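Local atomic coordinates of probable quinone reductase Qor (NADPH:quinone reductase) (Zeta-crystallin homolog protein) (PDB entry 4RVU), a protein that binds NADPH and probably passes electrons from it to quinones. Residues L185-D188 / V193-D196; K138-V143 / F274-T279; E72-G77 / I85-R90. All blocks are in the same frame, centred on the assembly; numbering follows the deposited sequence.

Interaction 1 (L185-D188 / V193-D196)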
loop_
_atom_site.group_PDB
_atom_site.type_symbol
_atom_site.label_atom_id
_atom_site.label_comp_id
_atom_site.label_asym_id
_atom_site.label_seq_id
_atom_site.Cartn_x
_atom_site.Cartn_y
_atom_site.Cartn_z
ATOM N N LEU A 185 -23.221 17.511 11.539
ATOM C CA LEU A 185 -23.404 17.052 10.160
ATOM C C LEU A 185 -22.779 15.683 9.965
ATOM O O LEU A 185 -23.337 14.819 9.272
ATOM C CB LEU A 185 -22.754 18.029 9.185
ATOM C CG LEU A 185 -23.450 19.372 9.031
ATOM C CD1 LEU A 185 -22.596 20.332 8.221
ATOM C CD2 LEU A 185 -24.781 19.143 8.364
ATOM N N SER A 186 -21.621 15.492 10.589
ATOM C CA SER A 186 -20.889 14.224 10.490
ATOM C C SER A 186 -21.665 13.118 11.194
ATOM O O SER A 186 -21.808 12.025 10.650
ATOM C CB SER A 186 -19.462 14.364 11.042
ATOM O OG SER A 186 -18.732 13.147 10.944
ATOM N N LYS A 187 -22.191 13.408 12.389
ATOM C CA LYS A 187 -23.041 12.454 13.102
ATOM C C LYS A 187 -24.290 12.118 12.287
ATOM O O LYS A 187 -24.661 10.944 12.151
ATOM C CB LYS A 187 -23.458 13.008 14.474
ATOM C CG LYS A 187 -22.347 13.068 15.513
ATOM C CD LYS A 187 -21.924 11.676 15.957
ATOM C CE LYS A 187 -23.126 10.861 16.424
ATOM N NZ LYS A 187 -22.769 9.454 16.785
ATOM N N ASP A 188 -24.941 13.149 11.752
ATOM C CA ASP A 188 -26.120 12.953 10.905
ATOM C C ASP A 188 -25.810 12.074 9.697
ATOM O O ASP A 188 -26.675 11.333 9.213
ATOM C CB ASP A 188 -26.666 14.294 10.416
ATOM C CG ASP A 188 -27.269 15.125 11.533
ATOM O OD1 ASP A 188 -27.404 14.608 12.668
ATOM O OD2 ASP A 188 -27.606 16.299 11.261
ATOM N N VAL A 193 -18.464 8.145 15.997
ATOM C CA VAL A 193 -17.769 9.040 16.910
ATOM C C VAL A 193 -17.039 10.118 16.123
ATOM O O VAL A 193 -16.410 9.829 15.097
ATOM C CB VAL A 193 -16.734 8.277 17.785
ATOM C CG1 VAL A 193 -15.870 9.255 18.565
ATOM C CG2 VAL A 193 -17.426 7.318 18.736
ATOM N N VAL A 194 -17.112 11.358 16.608
ATOM C CA VAL A 194 -16.420 12.475 15.975
ATOM C C VAL A 194 -15.324 13.013 16.889
ATOM O O VAL A 194 -15.586 13.353 18.046
ATOM C CB VAL A 194 -17.400 13.610 15.622
ATOM C CG1 VAL A 194 -16.670 14.750 14.932
ATOM C CG2 VAL A 194 -18.516 13.080 14.733
ATOM N N LEU A 195 -14.100 13.084 16.371
ATOM C CA LEU A 195 -12.951 13.549 17.151
ATOM C C LEU A 195 -12.451 14.901 16.674
ATOM O O LEU A 195 -12.737 15.321 15.550
ATOM C CB LEU A 195 -11.804 12.537 17.051
ATOM C CG LEU A 195 -12.111 11.157 17.617
ATOM C CD1 LEU A 195 -10.980 10.181 17.311
ATOM C CD2 LEU A 195 -12.344 11.255 19.117
ATOM N N ASP A 196 -11.688 15.582 17.523
ATOM C CA ASP A 196 -10.988 16.776 17.080
ATOM C C ASP A 196 -9.749 16.365 16.290
ATOM O O ASP A 196 -9.314 15.214 16.356
ATOM C CB ASP A 196 -10.556 17.610 18.282
ATOM C CG ASP A 196 -11.728 18.072 19.115
ATOM O OD1 ASP A 196 -12.644 18.707 18.558
ATOM O OD2 ASP A 196 -11.733 17.778 20.325
#
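Lys187 and Val194 mark the closest approach of two backbones, their CA atoms 7.2 Å apart, where the last turn of helix 180-188 passes strand 193-195. No hydrogen bond links the two segments; the contact between them is made by the side chain of Val194, which points at the helix. All of the close contacts converge on its CG2 methyl: with CG1 anti to the backbone N (chi1 -179°), CG2 falls anti to the carbonyl carbon. Ser186 leans in from the helix, its OG 3.8 Å and its CB 4.0 Å from Val194 CG2. That hydroxyl is buried, and its polar partner is Thr175 OG1. Lys187 passes the same methyl at a slant, Lys187 CD standing 3.9 Å from Val194 CG2. Bends at chi2 and chi3 curl the lysine round, and NZ ends on the carbonyl oxygens of Ala191 and Asp192, in the short connection between the two segments.

This is the second half of a beta-alpha-beta unit of the Rossmann-type domain, strand 172-176, helix 180-188 and strand 193-195. Strand 193-195, an outermost strand of the parallel sheet within this chain, is hydrogen-bonded to Thr175 through Val193 and Leu195, the residues that helix 201-212 packs on.

Interaction 2 (K138-V143 / F274-T279)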
loop_
_atom_site.group_PDB
_atom_site.type_symbol
_atom_site.label_atom_id
_atom_site.label_comp_id
_atom_site.label_asym_id
_atom_site.label_seq_id
_atom_site.Cartn_x
_atom_site.Cartn_y
_atom_site.Cartn_z
ATOM N N LYS A 138 -14.582 0.625 -2.370
ATOM C CA LYS A 138 -14.823 -0.618 -3.099
ATOM C C LYS A 138 -13.564 -1.220 -3.715
ATOM O O LYS A 138 -13.528 -2.418 -3.994
ATOM C CB LYS A 138 -15.876 -0.404 -4.200
ATOM C CG LYS A 138 -17.276 -0.075 -3.687
ATOM C CD LYS A 138 -17.984 -1.329 -3.185
ATOM C CE LYS A 138 -19.389 -1.019 -2.653
ATOM N NZ LYS A 138 -20.268 -0.459 -3.680
ATOM N N SER A 139 -12.537 -0.395 -3.919
ATOM C CA SER A 139 -11.349 -0.807 -4.676
ATOM C C SER A 139 -10.036 -0.636 -3.921
ATOM O O SER A 139 -9.219 -1.564 -3.862
ATOM C CB SER A 139 -11.277 -0.051 -6.013
ATOM O OG SER A 139 -12.420 -0.323 -6.803
ATOM N N VAL A 140 -9.807 0.552 -3.372
ATOM C CA VAL A 140 -8.564 0.798 -2.628
ATOM C C VAL A 140 -8.495 -0.046 -1.350
ATOM O O VAL A 140 -7.519 -0.777 -1.118
ATOM C CB VAL A 140 -8.363 2.301 -2.332
ATOM C CG1 VAL A 140 -7.232 2.500 -1.333
ATOM C CG2 VAL A 140 -8.068 3.057 -3.629
ATOM N N TYR A 141 -9.521 0.056 -0.522
ATOM C CA TYR A 141 -9.710 -0.884 0.567
ATOM C C TYR A 141 -11.172 -1.286 0.548
ATOM O O TYR A 141 -12.037 -0.473 0.851
ATOM C CB TYR A 141 -9.329 -0.291 1.940
ATOM C CG TYR A 141 -9.734 -1.251 3.039
ATOM C CD1 TYR A 141 -9.030 -2.431 3.240
ATOM C CD2 TYR A 141 -10.866 -1.028 3.808
ATOM C CE1 TYR A 141 -9.420 -3.350 4.214
ATOM C CE2 TYR A 141 -11.264 -1.932 4.772
ATOM C CZ TYR A 141 -10.541 -3.092 4.967
ATOM O OH TYR A 141 -10.944 -3.991 5.926
ATOM N N PRO A 142 -11.457 -2.545 0.191
ATOM C CA PRO A 142 -12.855 -2.967 0.085
ATOM C C PRO A 142 -13.456 -3.200 1.466
ATOM O O PRO A 142 -13.266 -4.277 2.043
ATOM C CB PRO A 142 -12.775 -4.289 -0.700
ATOM C CG PRO A 142 -11.273 -4.563 -0.931
ATOM C CD PRO A 142 -10.517 -3.662 -0.014
ATOM N N VAL A 143 -14.183 -2.208 1.979
ATOM C CA VAL A 143 -14.736 -2.306 3.325
ATOM C C VAL A 143 -15.711 -3.470 3.416
ATOM O O VAL A 143 -16.374 -3.819 2.435
ATOM C CB VAL A 143 -15.411 -0.999 3.780
ATOM C CG1 VAL A 143 -14.379 0.153 3.865
ATOM C CG2 VAL A 143 -16.581 -0.636 2.853
ATOM N N PHE A 274 -7.974 9.311 -11.637
ATOM C CA PHE A 274 -7.538 8.929 -12.978
ATOM C C PHE A 274 -7.353 7.411 -13.138
ATOM O O PHE A 274 -7.748 6.833 -14.158
ATOM C CB PHE A 274 -6.250 9.676 -13.335
ATOM C CG PHE A 274 -5.696 9.309 -14.679
ATOM C CD1 PHE A 274 -6.229 9.858 -15.835
ATOM C CD2 PHE A 274 -4.640 8.411 -14.790
ATOM C CE1 PHE A 274 -5.720 9.519 -17.084
ATOM C CE2 PHE A 274 -4.127 8.069 -16.034
ATOM C CZ PHE A 274 -4.669 8.627 -17.183
ATOM N N HIS A 275 -6.790 6.755 -12.125
ATOM C CA HIS A 275 -6.494 5.325 -12.231
ATOM C C HIS A 275 -7.685 4.442 -11.871
ATOM O O HIS A 275 -7.569 3.221 -11.863
ATOM C CB HIS A 275 -5.276 4.941 -11.373
ATOM C CG HIS A 275 -4.020 5.663 -11.746
ATOM N ND1 HIS A 275 -3.383 6.537 -10.889
ATOM C CD2 HIS A 275 -3.284 5.650 -12.884
ATOM C CE1 HIS A 275 -2.308 7.025 -11.481
ATOM N NE2 HIS A 275 -2.225 6.503 -12.693
ATOM N N PHE A 276 -8.833 5.053 -11.580
ATOM C CA PHE A 276 -10.037 4.282 -11.296
ATOM C C PHE A 276 -11.174 4.636 -12.255
ATOM O O PHE A 276 -12.306 4.208 -12.068
ATOM C CB PHE A 276 -10.467 4.450 -9.830
ATOM C CG PHE A 276 -9.393 4.071 -8.853
ATOM C CD1 PHE A 276 -9.385 2.808 -8.272
ATOM C CD2 PHE A 276 -8.359 4.958 -8.555
ATOM C CE1 PHE A 276 -8.370 2.441 -7.381
ATOM C CE2 PHE A 276 -7.338 4.597 -7.681
ATOM C CZ PHE A 276 -7.353 3.336 -7.081
ATOM N N THR A 277 -10.840 5.392 -13.295
ATOM C CA THR A 277 -11.755 5.681 -14.407
ATOM C C THR A 277 -11.014 5.457 -15.721
ATOM O O THR A 277 -11.002 6.323 -16.617
ATOM C CB THR A 277 -12.286 7.126 -14.335
ATOM O OG1 THR A 277 -11.185 8.026 -14.171
ATOM C CG2 THR A 277 -13.225 7.304 -13.160
ATOM N N ARG A 278 -10.397 4.281 -15.842
ATOM C CA ARG A 278 -9.477 4.001 -16.943
ATOM C C ARG A 278 -10.163 3.654 -18.257
ATOM O O ARG A 278 -9.538 3.707 -19.312
ATOM C CB ARG A 278 -8.503 2.882 -16.561
ATOM C CG ARG A 278 -7.670 3.214 -15.333
ATOM C CD ARG A 278 -7.052 1.958 -14.676
ATOM N NE ARG A 278 -6.191 1.157 -15.550
ATOM C CZ ARG A 278 -5.116 1.607 -16.195
ATOM N NH1 ARG A 278 -4.759 2.887 -16.111
ATOM N NH2 ARG A 278 -4.397 0.777 -16.948
ATOM N N THR A 279 -11.434 3.272 -18.192
ATOM C CA THR A 279 -12.210 2.968 -19.387
ATOM C C THR A 279 -13.612 3.521 -19.190
ATOM O O THR A 279 -14.010 3.820 -18.060
ATOM C CB THR A 279 -12.317 1.452 -19.638
ATOM O OG1 THR A 279 -12.956 0.820 -18.525
ATOM C CG2 THR A 279 -10.935 0.824 -19.856
#
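Beside the NADPH pocket, the C-terminal end of helix 120-140 meets the loop between helix 280-295 and strand 267-269, an outermost strand of the Rossmann-type nucleotide-binding domain, and the piece that bridges them is the ring of Phe276. The ring is buried about 6 Å from the bound NADPH at the nearest side-chain approach. It also stacks with Tyr135 and touches Pro271, both of which bind the cofactor, consistent with a second-shell place behind the site.

The backbones stay well apart, Ser139 CA and Phe276 CA lying 8.5 Å from each other, and the ring spans the interval. Phe276 CG sits beside its own backbone N and anti to the carbonyl carbon (chi1 -57°), a setting that sends the ring toward the helix. Its CD1-CE1-CZ side does the touching. Ser139 CB comes obliquely to CD1 and CE1, 4.1 Å from Phe276 CE1, and the serine hydroxyl is taken by Arg286. That arginine also bonds the carbonyl oxygen of Phe276 through NE, so one guanidinium group ties both segments to helix 280-295.

The second subunit comes up against this junction. Arg239 of that subunit packs on both Ser139 and Phe276, and its Tyr267 OH hydrogen-bonds Val140 O at the point where the helix ends and Tyr141 leaves helical angles. The contact therefore sits between cofactor pocket and dimer interface.

Val140 supplies the tighter half of the packing. Its side chain crosses that of Phe276 at about a right angle, and of its two branches CG2 reaches the ring, again obliquely. The methyl comes nearest the CE1-CZ side of the ring, with Val140 CG2 3.8 Å from Phe276 CE1 and 3.5 Å from Phe276 CZ.

Interaction 3 (E72-G77 / I85-R90)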
loop_
_atom_site.group_PDB
_atom_site.type_symbol
_atom_site.label_atom_id
_atom_site.label_comp_id
_atom_site.label_asym_id
_atom_site.label_seq_id
_atom_site.Cartn_x
_atom_site.Cartn_y
_atom_site.Cartn_z
ATOM N N GLU A 72 -25.130 20.261 -25.603
ATOM C CA GLU A 72 -25.430 21.272 -26.613
ATOM C C GLU A 72 -25.019 20.763 -27.997
ATOM O O GLU A 72 -25.639 21.097 -29.013
ATOM C CB GLU A 72 -24.670 22.561 -26.279
ATOM C CG GLU A 72 -24.924 23.725 -27.226
ATOM C CD GLU A 72 -26.072 24.610 -26.776
ATOM O OE1 GLU A 72 -26.746 24.252 -25.787
ATOM O OE2 GLU A 72 -26.298 25.660 -27.417
ATOM N N ALA A 73 -23.962 19.955 -28.027
ATOM C CA ALA A 73 -23.448 19.392 -29.272
ATOM C C ALA A 73 -22.572 18.179 -28.987
ATOM O O ALA A 73 -21.989 18.057 -27.908
ATOM C CB ALA A 73 -22.655 20.439 -30.051
ATOM N N VAL A 74 -22.476 17.293 -29.973
ATOM C CA VAL A 74 -21.606 16.131 -29.903
ATOM C C VAL A 74 -20.464 16.366 -30.882
ATOM O O VAL A 74 -20.688 16.917 -31.966
ATOM C CB VAL A 74 -22.391 14.852 -30.270
ATOM C CG1 VAL A 74 -21.479 13.643 -30.303
ATOM C CG2 VAL A 74 -23.539 14.631 -29.298
ATOM N N GLY A 75 -19.245 15.991 -30.508
ATOM C CA GLY A 75 -18.095 16.172 -31.382
ATOM C C GLY A 75 -18.301 15.557 -32.761
ATOM O O GLY A 75 -19.086 14.619 -32.917
ATOM N N PRO A 76 -17.606 16.091 -33.770
ATOM C CA PRO A 76 -17.752 15.619 -35.153
ATOM C C PRO A 76 -17.030 14.294 -35.363
ATOM O O PRO A 76 -16.371 13.804 -34.460
ATOM C CB PRO A 76 -17.061 16.713 -35.957
ATOM C CG PRO A 76 -15.989 17.215 -35.029
ATOM C CD PRO A 76 -16.632 17.194 -33.662
ATOM N N GLY A 77 -17.169 13.719 -36.546
ATOM C CA GLY A 77 -16.541 12.451 -36.837
ATOM C C GLY A 77 -17.262 11.282 -36.197
ATOM O O GLY A 77 -18.487 11.251 -36.107
ATOM N N ILE A 85 -25.129 8.883 -25.457
ATOM C CA ILE A 85 -25.467 10.262 -25.094
ATOM C C ILE A 85 -25.866 11.060 -26.334
ATOM O O ILE A 85 -25.186 10.989 -27.355
ATOM C CB ILE A 85 -24.267 11.012 -24.454
ATOM C CG1 ILE A 85 -23.633 10.234 -23.294
ATOM C CG2 ILE A 85 -24.679 12.404 -24.021
ATOM C CD1 ILE A 85 -24.578 9.577 -22.381
ATOM N N SER A 86 -26.935 11.849 -26.230
ATOM C CA SER A 86 -27.437 12.626 -27.364
ATOM C C SER A 86 -27.620 14.093 -26.998
ATOM O O SER A 86 -27.756 14.425 -25.817
ATOM C CB SER A 86 -28.767 12.042 -27.848
ATOM O OG SER A 86 -28.594 10.725 -28.338
ATOM N N VAL A 87 -27.614 14.969 -28.006
ATOM C CA VAL A 87 -27.915 16.383 -27.782
ATOM C C VAL A 87 -29.218 16.511 -27.000
ATOM O O VAL A 87 -30.192 15.810 -27.287
ATOM C CB VAL A 87 -28.024 17.172 -29.111
ATOM C CG1 VAL A 87 -28.659 18.523 -28.880
ATOM C CG2 VAL A 87 -26.647 17.340 -29.743
ATOM N N GLY A 88 -29.225 17.380 -25.993
ATOM C CA GLY A 88 -30.397 17.562 -25.154
ATOM C C GLY A 88 -30.342 16.815 -23.830
ATOM O O GLY A 88 -31.051 17.183 -22.880
ATOM N N ASP A 89 -29.529 15.759 -23.761
ATOM C CA ASP A 89 -29.422 14.974 -22.528
ATOM C C ASP A 89 -28.794 15.786 -21.396
ATOM O O ASP A 89 -27.870 16.577 -21.634
ATOM C CB ASP A 89 -28.590 13.697 -22.745
ATOM C CG ASP A 89 -29.337 12.616 -23.511
ATOM O OD1 ASP A 89 -30.562 12.738 -23.696
ATOM O OD2 ASP A 89 -28.689 11.624 -23.917
ATOM N N ARG A 90 -29.296 15.582 -20.174
ATOM C CA ARG A 90 -28.683 16.133 -18.967
ATOM C C ARG A 90 -27.575 15.174 -18.565
ATOM O O ARG A 90 -27.819 13.970 -18.408
ATOM C CB ARG A 90 -29.690 16.220 -17.817
ATOM C CG ARG A 90 -30.746 17.295 -17.956
ATOM C CD ARG A 90 -31.811 17.131 -16.858
ATOM N NE ARG A 90 -31.276 17.509 -15.566
ATOM C CZ ARG A 90 -31.348 16.775 -14.459
ATOM N NH1 ARG A 90 -31.971 15.596 -14.448
ATOM N NH2 ARG A 90 -30.796 17.235 -13.351
#
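Asp89 OD2 accepts a hydrogen bond from Ser86 N at 2.9 Å, nearly straight at 162°, and through it the turn that places Val87 against strand 67-74 is tied up. The amide reaches OD2 from well above the carboxylate plane, 56° out of it. Lys113 NZ makes only a long, weak ion pair with the same oxygen. A second bond closes the turn in the main chain, Asp89 N to Ser86 O at 3.0 Å, and the four residues Ser86 to Asp89 form a type II beta turn. Gly88 takes its third position with positive phi (99°), the usual place for glycine in a type II turn.

Val87, at the second position of this turn, carries the contact with the strand end. Its CA comes within 5.6 Å of Ala73 CA, and its CG2 methyl rests on the strand backbone, 3.8 Å from Ala73 CA. Both methyls of Val87, CG1 and CG2, stand 4.0 Å from Glu72 O. Val74 meets CG2 from the other segment: the side chains cross obliquely, with Val74 CG2 4.1 Å from Val87 CG2. In both valines CG1 is anti to the backbone N, which leaves CG2 anti to the carbonyl carbon. The packing is apolar and near the surface, and no hydrogen bond joins the two segments directly.

Glu72 and Ala73 both pair with Leu35 of strand 33-38, a classic beta bulge. The turn is fastened to strand 67-74 one residue earlier, since Gly88 and Asp89 both make backbone bonds with Val71. Ile85 and Val74 each touch Leu34 of strand 33-38, and strand 90-93 follows antiparallel to 67-74 within the GroES-like domain.

How the interactions relate
The three contacts sit apart, and none touches another. Interaction 3 lies in the GroES-like domain, away from the cofactor, on the opposite side of the chain's centre from interaction 1; their centres are 42 Å apart. Interaction 2 is about 28 Å from interaction 3 and 26 Å from interaction 1, centre to centre. In sequence, interaction 3 closes before the others begin, whereas both segments of interaction 1 fall between 138-143 and 274-279. Interactions 1 and 2 both lie near the NADPH: the nearest side chain is about 8 Å from the cofactor in interaction 1 (Val194) and about 6 Å in interaction 2 (Phe276).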